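Local coordinates for protein cyclin-dependent kinase inhibitor 3 (Homo sapiens, PDB 1FPZ) that removes phosphate from phosphotyrosine and phosphoserine or phosphothreonine in proteins, including CDK2 in a cyclin-dependent manner, and may thereby help to regulate the cell cycle, at residues T25-S30 against E65-C70; G44-P49 against L137-G142; C70-I75 against Y133-I138; D74-C79 against I102-P107. The protein carries 1 engineered substitution. One frame throughout, in Å; residues are numbered along the deposited sequence.

Interaction 1 (T25-S30 against E65-C70); sequences TPIHIS and EELKSC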
# COMPACT_ATOMS: atom_id res chain seq x y z
N THR A 25 -22.19 3.32 0.73
CA THR A 25 -21.22 3.95 -0.23
C THR A 25 -20.23 2.92 -0.78
O THR A 25 -20.12 1.81 -0.27
CB THR A 25 -20.41 5.09 0.45
OG1 THR A 25 -19.70 5.82 -0.55
CG2 THR A 25 -19.38 4.53 1.43
N PRO A 26 -19.52 3.29 -1.86
CA PRO A 26 -18.55 2.36 -2.45
C PRO A 26 -17.37 2.05 -1.52
O PRO A 26 -17.51 1.36 -0.50
CB PRO A 26 -18.12 3.09 -3.72
CG PRO A 26 -19.36 3.83 -4.11
CD PRO A 26 -19.80 4.40 -2.79
N ILE A 27 -16.22 2.58 -1.93
CA ILE A 27 -14.94 2.45 -1.23
C ILE A 27 -14.09 3.33 -2.12
O ILE A 27 -14.05 3.11 -3.34
CB ILE A 27 -14.35 1.04 -1.30
CG1 ILE A 27 -14.99 0.27 -2.45
CG2 ILE A 27 -14.46 0.37 0.04
CD1 ILE A 27 -14.32 -1.05 -2.77
N HIS A 28 -13.44 4.32 -1.54
CA HIS A 28 -12.65 5.18 -2.38
C HIS A 28 -11.17 4.87 -2.48
O HIS A 28 -10.49 4.67 -1.48
CB HIS A 28 -12.81 6.63 -1.98
CG HIS A 28 -12.34 7.56 -3.03
ND1 HIS A 28 -11.61 8.70 -2.75
CD2 HIS A 28 -12.47 7.51 -4.38
CE1 HIS A 28 -11.31 9.31 -3.88
NE2 HIS A 28 -11.81 8.61 -4.88
N ILE A 29 -10.69 4.88 -3.72
CA ILE A 29 -9.30 4.63 -4.06
C ILE A 29 -8.67 5.97 -4.43
O ILE A 29 -9.21 6.70 -5.27
CB ILE A 29 -9.22 3.71 -5.29
CG1 ILE A 29 -10.07 2.46 -5.06
CG2 ILE A 29 -7.77 3.35 -5.59
CD1 ILE A 29 -10.08 1.50 -6.24
N SER A 30 -7.55 6.30 -3.80
CA SER A 30 -6.81 7.52 -4.09
C SER A 30 -5.70 7.13 -5.05
O SER A 30 -4.76 6.43 -4.67
CB SER A 30 -6.22 8.07 -2.82
OG SER A 30 -7.24 8.34 -1.88
N GLU A 65 -16.22 -7.15 -4.63
CA GLU A 65 -16.87 -7.14 -5.95
C GLU A 65 -16.71 -5.78 -6.64
O GLU A 65 -16.48 -5.70 -7.85
CB GLU A 65 -18.36 -7.45 -5.79
CG GLU A 65 -19.06 -7.75 -7.07
CD GLU A 65 -18.74 -9.13 -7.58
OE1 GLU A 65 -17.59 -9.35 -8.01
OE2 GLU A 65 -19.63 -10.01 -7.54
N GLU A 66 -16.85 -4.71 -5.87
CA GLU A 66 -16.69 -3.36 -6.40
C GLU A 66 -15.29 -3.18 -6.99
O GLU A 66 -15.13 -2.68 -8.11
CB GLU A 66 -16.90 -2.34 -5.27
CG GLU A 66 -16.26 -1.01 -5.53
CD GLU A 66 -17.18 -0.02 -6.23
OE1 GLU A 66 -17.81 -0.39 -7.25
OE2 GLU A 66 -17.25 1.13 -5.76
N LEU A 67 -14.28 -3.57 -6.21
CA LEU A 67 -12.89 -3.46 -6.64
C LEU A 67 -12.66 -4.30 -7.87
O LEU A 67 -11.95 -3.90 -8.79
CB LEU A 67 -11.96 -3.94 -5.53
CG LEU A 67 -11.97 -3.16 -4.21
CD1 LEU A 67 -11.24 -3.97 -3.15
CD2 LEU A 67 -11.31 -1.79 -4.41
N LYS A 68 -13.25 -5.49 -7.87
CA LYS A 68 -13.13 -6.41 -8.99
C LYS A 68 -13.76 -5.78 -10.23
O LYS A 68 -13.23 -5.88 -11.34
CB LYS A 68 -13.86 -7.72 -8.64
CG LYS A 68 -14.06 -8.65 -9.80
CD LYS A 68 -12.77 -9.18 -10.34
CE LYS A 68 -13.04 -10.20 -11.41
NZ LYS A 68 -11.81 -10.89 -11.85
N SER A 69 -14.91 -5.13 -10.01
CA SER A 69 -15.66 -4.46 -11.07
C SER A 69 -14.94 -3.22 -11.59
O SER A 69 -15.24 -2.72 -12.67
CB SER A 69 -17.04 -4.04 -10.54
OG SER A 69 -17.69 -3.15 -11.41
N CYS A 70 -13.99 -2.73 -10.80
CA CYS A 70 -13.21 -1.55 -11.15
C CYS A 70 -12.03 -1.90 -12.01
O CYS A 70 -11.44 -1.02 -12.63
CB CYS A 70 -12.67 -0.86 -9.90
SG CYS A 70 -13.80 0.22 -9.01
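I27 and L67 meet where a loop leading into edge strand 30-33 passes over helix 60-70, one of the helices flanking the central sheet of this protein-tyrosine phosphatase fold. It is a worked example of a contact made by side chains alone: no hydrogen bond joins 25-30 to 65-70, and an extended chain simply presses onto a helix.

The tight part is the end of I27. Its CD1 reaches L67 CG at 3.5 Å, closer than usual for two carbons, the two side chains being roughly perpendicular. Part of the price is paid in the first torsion, which sets CG1 between the backbone N and the carbonyl carbon and nearly eclipses the N (chi1 19°). I27 also runs antiparallel to the E66 chain, CD1 resting on its CG at 3.4 Å. Deeper in, I29 meets L67 with an easier fit, CD1 lying 4.0 Å from L67 CD2; I72, just after the helix, touches both and extends the apolar layer.

The outer side faces solvent and is sparsely packed. P26 is exposed, and the bend of E66 at its second torsion (chi2 91°) brings the carboxylate round beside it. R58, from another loop, borders I27; the 25-30 segment itself belongs to the region that interacts with CDK2. This outer side is touched through a single close approach, E66 OE2 to P26 CB at 3.0 Å.

Interaction 2 (G44-P49 against L137-G142); sequences GLCALP and LIHSYG. Engineered in segment 137-142: S140 (natural residue Cys). With SO4 (sulfate ion), chain G.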
# COMPACT_ATOMS: atom_id res chain seq x y z
N GLY A 44 -2.95 2.82 -6.82
CA GLY A 44 -4.07 3.08 -5.92
C GLY A 44 -3.83 2.75 -4.45
O GLY A 44 -3.16 1.78 -4.13
N LEU A 45 -4.35 3.59 -3.54
CA LEU A 45 -4.23 3.39 -2.09
C LEU A 45 -5.61 3.55 -1.45
O LEU A 45 -6.47 4.27 -1.98
CB LEU A 45 -3.28 4.39 -1.44
CG LEU A 45 -1.77 4.11 -1.35
CD1 LEU A 45 -1.07 4.56 -2.63
CD2 LEU A 45 -1.18 4.85 -0.17
N CYS A 46 -5.82 2.87 -0.32
CA CYS A 46 -7.12 2.94 0.35
C CYS A 46 -7.07 2.42 1.78
O CYS A 46 -6.03 1.98 2.26
CB CYS A 46 -8.17 2.15 -0.43
SG CYS A 46 -7.98 0.34 -0.34
N ALA A 47 -8.22 2.49 2.44
CA ALA A 47 -8.38 1.99 3.81
C ALA A 47 -8.88 0.55 3.73
O ALA A 47 -9.19 0.05 2.64
CB ALA A 47 -9.39 2.84 4.56
N LEU A 48 -8.97 -0.11 4.87
CA LEU A 48 -9.41 -1.50 4.92
C LEU A 48 -10.78 -1.78 4.34
O LEU A 48 -11.81 -1.33 4.85
CB LEU A 48 -9.32 -2.01 6.36
CG LEU A 48 -9.64 -3.49 6.59
CD1 LEU A 48 -8.91 -4.37 5.58
CD2 LEU A 48 -9.23 -3.85 8.00
N PRO A 49 -10.83 -2.55 3.26
CA PRO A 49 -12.10 -2.89 2.64
C PRO A 49 -12.91 -3.82 3.56
O PRO A 49 -12.35 -4.71 4.22
CB PRO A 49 -11.69 -3.60 1.35
CG PRO A 49 -10.23 -3.20 1.16
CD PRO A 49 -9.70 -3.16 2.55
N LEU A 137 -3.61 -1.97 -6.57
CA LEU A 137 -4.12 -1.27 -5.40
C LEU A 137 -3.43 -1.73 -4.09
O LEU A 137 -3.20 -2.94 -3.92
CB LEU A 137 -5.61 -1.54 -5.30
CG LEU A 137 -6.21 -1.62 -3.91
CD1 LEU A 137 -6.38 -0.22 -3.37
CD2 LEU A 137 -7.55 -2.38 -3.99
N ILE A 138 -3.12 -0.80 -3.18
CA ILE A 138 -2.49 -1.19 -1.91
C ILE A 138 -3.25 -0.60 -0.73
O ILE A 138 -3.79 0.48 -0.81
CB ILE A 138 -0.99 -0.76 -1.85
CG1 ILE A 138 -0.84 0.71 -1.42
CG2 ILE A 138 -0.37 -0.91 -3.23
CD1 ILE A 138 0.57 1.22 -1.51
N HIS A 139 -3.29 -1.33 0.38
CA HIS A 139 -3.99 -0.81 1.54
C HIS A 139 -3.50 -1.37 2.85
O HIS A 139 -2.96 -2.47 2.94
CB HIS A 139 -5.49 -1.10 1.42
CG HIS A 139 -5.92 -2.41 2.02
ND1 HIS A 139 -5.75 -2.71 3.35
CD2 HIS A 139 -6.55 -3.47 1.47
CE1 HIS A 139 -6.27 -3.90 3.60
NE2 HIS A 139 -6.76 -4.39 2.47
N SER A 140 -3.73 -0.58 3.88
CA SER A 140 -3.39 -0.89 5.25
C SER A 140 -4.72 -0.90 6.01
O SER A 140 -5.72 -1.44 5.53
CB SER A 140 -2.51 0.21 5.80
OG SER A 140 -1.18 -0.20 5.85
N TYR A 141 -4.72 -0.28 7.18
CA TYR A 141 -5.94 -0.17 7.96
C TYR A 141 -6.63 1.12 7.50
O TYR A 141 -7.77 1.10 7.03
CB TYR A 141 -5.59 -0.09 9.46
CG TYR A 141 -6.82 0.13 10.32
CD1 TYR A 141 -6.73 0.87 11.50
CD2 TYR A 141 -8.07 -0.34 9.92
CE1 TYR A 141 -7.88 1.16 12.25
CE2 TYR A 141 -9.22 -0.07 10.66
CZ TYR A 141 -9.12 0.69 11.82
OH TYR A 141 -10.26 1.02 12.51
N GLY A 142 -5.92 2.24 7.62
CA GLY A 142 -6.47 3.52 7.19
C GLY A 142 -5.79 4.13 5.98
O GLY A 142 -5.98 5.31 5.68
S SO4 G . -1.33 2.86 8.82
O1 SO4 G . -0.51 1.74 9.24
O2 SO4 G . -0.99 3.99 9.70
O3 SO4 G . -2.76 2.48 8.88
O4 SO4 G . -0.96 3.29 7.46
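G44 and L137 begin a run of parallel pairing between strands 42-46 and 136-139, which leads directly into the signature P-loop of the protein-tyrosine phosphatases. Among the backbone bonds, I138 N to G44 O is firm at 2.7 Å, whereas C46 N to I138 O is weak. Beyond the strands the pairing resumes with L48 N to Y141 O at 2.8 Å, its donor lying above the carbonyl plane, so the loop remains tied to its neighbour.

Apolar contacts occupy both faces of the sheet. L45 and I138 run abreast, CG against CG1 at 3.5 Å. On the face shared with H139, C46 SG wedges between L137 CD1 and H139 CB, a place it reaches by standing between its own backbone N and carbonyl carbon (chi1 72°).

The ring contacts belong to H139. P49 CD sits over one face, 3.5 Å from the centroid in a CH-pi contact, while L48 CD1 presses on CE1. H139 ND1 also points to S140 O, at a distance so short (2.5 Å) that its exact geometry is doubtful; NE2 has a weak partner in Y96 OH.

S140 is engineered in place of the cysteine predicted to form the phosphocysteine intermediate. A sulfate, probably from the crystallisation liquor, lies beside it, its O4 3.8 Å from S140 CB. The ion accepts a weak bond from G142 N and another bond from R146, consistent with a phosphate pocket.

Helix 146-158 covers L45 and S140, helix 92-98 packs on L48, P49 and H139, and strand 74-77 flanks 136-139 on its other edge.

Interaction 3 (C70-I75 against Y133-I138); sequences CGIQDI and YRKTLI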
# COMPACT_ATOMS: atom_id res chain seq x y z
N CYS A 70 -13.99 -2.73 -10.80
CA CYS A 70 -13.21 -1.55 -11.15
C CYS A 70 -12.03 -1.90 -12.01
O CYS A 70 -11.44 -1.02 -12.63
CB CYS A 70 -12.67 -0.86 -9.90
SG CYS A 70 -13.80 0.22 -9.01
N GLY A 71 -11.65 -3.18 -12.03
CA GLY A 71 -10.51 -3.58 -12.84
C GLY A 71 -9.26 -3.86 -12.03
O GLY A 71 -8.17 -4.08 -12.58
N ILE A 72 -9.40 -3.84 -10.72
CA ILE A 72 -8.28 -4.11 -9.83
C ILE A 72 -7.78 -5.50 -10.15
O ILE A 72 -8.54 -6.46 -10.13
CB ILE A 72 -8.70 -4.10 -8.37
CG1 ILE A 72 -9.45 -2.80 -8.03
CG2 ILE A 72 -7.48 -4.27 -7.48
CD1 ILE A 72 -8.65 -1.55 -8.24
N GLN A 73 -6.49 -5.63 -10.44
CA GLN A 73 -5.94 -6.94 -10.77
C GLN A 73 -5.08 -7.53 -9.66
O GLN A 73 -5.09 -8.74 -9.42
CB GLN A 73 -5.12 -6.84 -12.04
CG GLN A 73 -5.74 -5.95 -13.09
CD GLN A 73 -5.32 -6.36 -14.47
OE1 GLN A 73 -5.88 -7.29 -15.03
NE2 GLN A 73 -4.31 -5.68 -15.01
N ASP A 74 -4.32 -6.67 -9.00
CA ASP A 74 -3.46 -7.08 -7.90
C ASP A 74 -3.67 -6.17 -6.70
O ASP A 74 -3.72 -4.95 -6.87
CB ASP A 74 -2.00 -6.99 -8.34
CG ASP A 74 -1.63 -8.04 -9.37
OD1 ASP A 74 -2.20 -8.01 -10.49
OD2 ASP A 74 -0.76 -8.88 -9.07
N ILE A 75 -3.77 -6.74 -5.49
CA ILE A 75 -3.95 -5.97 -4.24
C ILE A 75 -2.87 -6.30 -3.20
O ILE A 75 -2.64 -7.47 -2.93
CB ILE A 75 -5.31 -6.25 -3.58
CG1 ILE A 75 -6.44 -5.85 -4.52
CG2 ILE A 75 -5.45 -5.44 -2.29
CD1 ILE A 75 -7.77 -6.26 -4.01
N TYR A 133 1.70 -3.72 -16.56
CA TYR A 133 0.52 -2.87 -16.76
C TYR A 133 -0.69 -3.35 -15.96
O TYR A 133 -1.83 -3.20 -16.38
CB TYR A 133 0.20 -2.78 -18.27
CG TYR A 133 1.32 -2.17 -19.09
CD1 TYR A 133 2.61 -2.70 -19.03
CD2 TYR A 133 1.11 -1.06 -19.90
CE1 TYR A 133 3.65 -2.15 -19.75
CE2 TYR A 133 2.16 -0.49 -20.63
CZ TYR A 133 3.42 -1.05 -20.54
OH TYR A 133 4.48 -0.53 -21.25
N ARG A 134 -0.42 -3.92 -14.79
CA ARG A 134 -1.49 -4.42 -13.94
C ARG A 134 -2.13 -3.36 -13.05
O ARG A 134 -1.44 -2.67 -12.29
CB ARG A 134 -0.95 -5.55 -13.05
CG ARG A 134 -0.66 -6.84 -13.78
CD ARG A 134 -1.92 -7.34 -14.46
NE ARG A 134 -2.87 -7.97 -13.54
CZ ARG A 134 -2.86 -9.26 -13.23
NH1 ARG A 134 -3.76 -9.75 -12.40
NH2 ARG A 134 -1.96 -10.07 -13.77
N LYS A 135 -3.45 -3.24 -13.12
CA LYS A 135 -4.14 -2.29 -12.28
C LYS A 135 -3.85 -2.72 -10.84
O LYS A 135 -4.37 -3.74 -10.37
CB LYS A 135 -5.64 -2.34 -12.54
CG LYS A 135 -6.45 -1.44 -11.63
CD LYS A 135 -7.75 -1.05 -12.29
CE LYS A 135 -8.52 -0.05 -11.44
NZ LYS A 135 -9.46 0.77 -12.28
N THR A 136 -3.04 -1.94 -10.14
CA THR A 136 -2.66 -2.29 -8.78
C THR A 136 -3.15 -1.36 -7.65
O THR A 136 -3.07 -0.14 -7.75
CB THR A 136 -1.15 -2.38 -8.70
OG1 THR A 136 -0.71 -3.33 -9.67
CG2 THR A 136 -0.68 -2.80 -7.32
N LEU A 137 -3.61 -1.97 -6.57
CA LEU A 137 -4.12 -1.27 -5.40
C LEU A 137 -3.43 -1.73 -4.09
O LEU A 137 -3.20 -2.94 -3.92
CB LEU A 137 -5.61 -1.54 -5.30
CG LEU A 137 -6.21 -1.62 -3.91
CD1 LEU A 137 -6.38 -0.22 -3.37
CD2 LEU A 137 -7.55 -2.38 -3.99
N ILE A 138 -3.12 -0.80 -3.18
CA ILE A 138 -2.49 -1.19 -1.91
C ILE A 138 -3.25 -0.60 -0.73
O ILE A 138 -3.79 0.48 -0.81
CB ILE A 138 -0.99 -0.76 -1.85
CG1 ILE A 138 -0.84 0.71 -1.42
CG2 ILE A 138 -0.37 -0.91 -3.23
CD1 ILE A 138 0.57 1.22 -1.51
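K135 reaches C70 and R134 reaches D74 across the contact, and the two show how torsions set where a long cationic side chain ends up. K135 is extended: CG is anti to the backbone N (chi1 176°) and the later bonds stay straight, so the methylenes run along the G71 carbonyl and CE packs on I72 CD1 at 3.5 Å. NZ then bonds to C70 O at 2.7 Å, from above the carbonyl plane. This places an ammonium at the terminus of helix 60-70, which already closes in a Schellman motif with G71 at positive phi.

R134 is instead bent at its second and third torsions, curling its guanidinium back beside Q73, whose CB lies at the guanidinium edge. D74 OD1 sits over one face of that group, with carboxylate and guanidinium planes 74° apart. The 3.0 Å salt bridge from D74 OD1 to R134 NH1 is thus a matter of charge, with no N-H aimed at the oxygen, and the place of NH1 is itself uncertain.

Two successive amides, Q73 N at 2.8 Å and D74 N at 3.2 Å, share K135 O as a bifurcated acceptor, just before parallel pairing of strands 74-77 and 136-139 sets in with L137 N to D74 O. On the apolar face I75 CG1 lies alongside L137 CD2 at 3.7 Å.

The implied chemistry is a division of labour: the lysine probably offsets the partial negative charge of a helix end, while the arginine may help to balance the charge of buried D74, whose stronger partner is H104.

Interaction 4 (D74-C79 against I102-P107); sequences DIFVFC and ITHHHP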
# COMPACT_ATOMS: atom_id res chain seq x y z
N ASP A 74 -4.32 -6.67 -9.00
CA ASP A 74 -3.46 -7.08 -7.90
C ASP A 74 -3.67 -6.17 -6.70
O ASP A 74 -3.72 -4.95 -6.87
CB ASP A 74 -2.00 -6.99 -8.34
CG ASP A 74 -1.63 -8.04 -9.37
OD1 ASP A 74 -2.20 -8.01 -10.49
OD2 ASP A 74 -0.76 -8.88 -9.07
N ILE A 75 -3.77 -6.74 -5.49
CA ILE A 75 -3.95 -5.97 -4.24
C ILE A 75 -2.87 -6.30 -3.20
O ILE A 75 -2.64 -7.47 -2.93
CB ILE A 75 -5.31 -6.25 -3.58
CG1 ILE A 75 -6.44 -5.85 -4.52
CG2 ILE A 75 -5.45 -5.44 -2.29
CD1 ILE A 75 -7.77 -6.26 -4.01
N PHE A 76 -2.22 -5.29 -2.62
CA PHE A 76 -1.19 -5.52 -1.59
C PHE A 76 -1.77 -5.14 -0.24
O PHE A 76 -2.27 -4.03 -0.05
CB PHE A 76 0.08 -4.68 -1.83
CG PHE A 76 0.87 -5.11 -3.05
CD1 PHE A 76 0.34 -4.99 -4.34
CD2 PHE A 76 2.16 -5.60 -2.90
CE1 PHE A 76 1.11 -5.36 -5.46
CE2 PHE A 76 2.93 -5.97 -4.01
CZ PHE A 76 2.40 -5.85 -5.28
N VAL A 77 -1.69 -6.07 0.71
CA VAL A 77 -2.24 -5.87 2.03
C VAL A 77 -1.17 -5.83 3.10
O VAL A 77 -0.39 -6.78 3.22
CB VAL A 77 -3.21 -7.00 2.37
CG1 VAL A 77 -3.76 -6.83 3.79
CG2 VAL A 77 -4.33 -7.03 1.34
N PHE A 78 -1.11 -4.74 3.87
CA PHE A 78 -0.11 -4.65 4.91
C PHE A 78 -0.68 -4.80 6.31
O PHE A 78 0.02 -4.58 7.27
CB PHE A 78 0.70 -3.34 4.81
CG PHE A 78 1.21 -3.04 3.43
CD1 PHE A 78 0.58 -2.05 2.64
CD2 PHE A 78 2.33 -3.66 2.93
CE1 PHE A 78 1.08 -1.69 1.39
CE2 PHE A 78 2.85 -3.31 1.67
CZ PHE A 78 2.21 -2.31 0.90
N CYS A 79 -1.95 -5.21 6.41
CA CYS A 79 -2.60 -5.43 7.70
C CYS A 79 -2.20 -6.79 8.25
O CYS A 79 -2.12 -7.75 7.49
CB CYS A 79 -4.12 -5.42 7.54
SG CYS A 79 -4.83 -3.76 7.47
N ILE A 102 -5.18 -11.07 -7.66
CA ILE A 102 -3.97 -11.65 -7.07
C ILE A 102 -3.66 -10.84 -5.80
O ILE A 102 -3.57 -9.61 -5.83
CB ILE A 102 -2.76 -11.60 -7.97
CG1 ILE A 102 -3.08 -12.27 -9.30
CG2 ILE A 102 -1.58 -12.27 -7.29
CD1 ILE A 102 -4.02 -11.41 -10.17
N THR A 103 -3.54 -11.57 -4.70
CA THR A 103 -3.32 -11.03 -3.38
C THR A 103 -1.88 -11.15 -2.87
O THR A 103 -1.33 -12.25 -2.79
CB THR A 103 -4.31 -11.75 -2.41
OG1 THR A 103 -5.66 -11.43 -2.81
CG2 THR A 103 -4.12 -11.31 -0.98
N HIS A 104 -1.28 -10.01 -2.52
CA HIS A 104 0.09 -9.90 -2.00
C HIS A 104 0.05 -9.50 -0.53
O HIS A 104 0.07 -8.31 -0.18
CB HIS A 104 0.83 -8.81 -2.78
CG HIS A 104 0.76 -8.98 -4.28
ND1 HIS A 104 1.83 -9.43 -5.03
CD2 HIS A 104 -0.22 -8.68 -5.16
CE1 HIS A 104 1.52 -9.39 -6.31
NE2 HIS A 104 0.28 -8.93 -6.42
N HIS A 105 0.01 -10.48 0.37
CA HIS A 105 -0.04 -10.13 1.78
C HIS A 105 1.36 -9.99 2.40
O HIS A 105 2.09 -10.97 2.49
CB HIS A 105 -0.84 -11.17 2.55
CG HIS A 105 -0.96 -10.87 4.01
ND1 HIS A 105 -0.78 -11.83 4.99
CD2 HIS A 105 -1.26 -9.72 4.66
CE1 HIS A 105 -0.96 -11.28 6.17
NE2 HIS A 105 -1.25 -10.01 6.01
N HIS A 106 1.72 -8.78 2.82
CA HIS A 106 3.01 -8.52 3.43
C HIS A 106 2.78 -7.74 4.72
O HIS A 106 2.98 -6.50 4.77
CB HIS A 106 3.88 -7.68 2.52
CG HIS A 106 4.12 -8.29 1.18
ND1 HIS A 106 5.28 -8.96 0.88
CD2 HIS A 106 3.37 -8.31 0.07
CE1 HIS A 106 5.23 -9.37 -0.38
NE2 HIS A 106 4.08 -8.99 -0.89
N PRO A 107 2.38 -8.44 5.78
CA PRO A 107 2.13 -7.79 7.08
C PRO A 107 3.24 -6.87 7.62
O PRO A 107 4.40 -7.23 7.66
CB PRO A 107 1.82 -8.97 8.01
CG PRO A 107 2.45 -10.15 7.34
CD PRO A 107 2.20 -9.90 5.87
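D74 bonds to H104 across strands 74-77 and 102-105, whose pairing starts at D74 with I102. Strand 102-105 is an outermost strand of the sheet, and the contact shows how a parallel ladder can be reinforced by side chains at several steps.

The backbone bonds form a regular series: I75 N to I102 O, H104 N to I75 O, V77 N to H104 O and H106 N to V77 O, all between 2.9 and 3.0 Å.

Aromatic contact is concentrated on the face of D74, F76 and H104. The F76 and H104 rings form an offset stack with planes 1° apart and centroids separated by 3.9 Å. Both residues hold CG anti to the carbonyl carbon (chi1 -69° and -52°), sending the rings out from the sheet together, and H104 CB also lies over the F76 ring. Beyond the strand end, F78 turns a ring edge, CD2, to H106 O at 3.4 Å.

Two side-chain hydrogen bonds complete the set. H104 NE2 donates in its ring plane to the anti lone pair of D74 OD2 at 2.8 Å. H105 NE2 reaches C79 O, also at 2.8 Å and nearly along the C=O axis, while P107 CD covers one face of the imidazole.

E125 of helix 116-131 takes hydrogen bonds from H104 ND1 and H106 NE2. With both nitrogens held by carboxylates, H104 is fixed in rotation, and its doubly protonated form would probably be stabilised; the cation could then offset the buried negative charge of D74.

Overall arrangement
Interactions 2, 3 and 4 all belong to one sheet: strand 136-139 pairs with 42-46 in interaction 2 and with 74-77 in interaction 3, and 74-77 pairs onward with 102-105 in interaction 4. Interaction 2 is the most buried, lies nearest the centre of the chain and contains the predicted catalytic position. Interactions 3 and 4 are partly buried and add charged and imidazole groups where the sheet meets helix ends and its outer edge. Interaction 1, without cross-bonds, is partly buried with an exposed outer rim, its centre about 15 Å from the chain's centre; L67 touches L137 and I75, and S30 N probably bonds to L45 O.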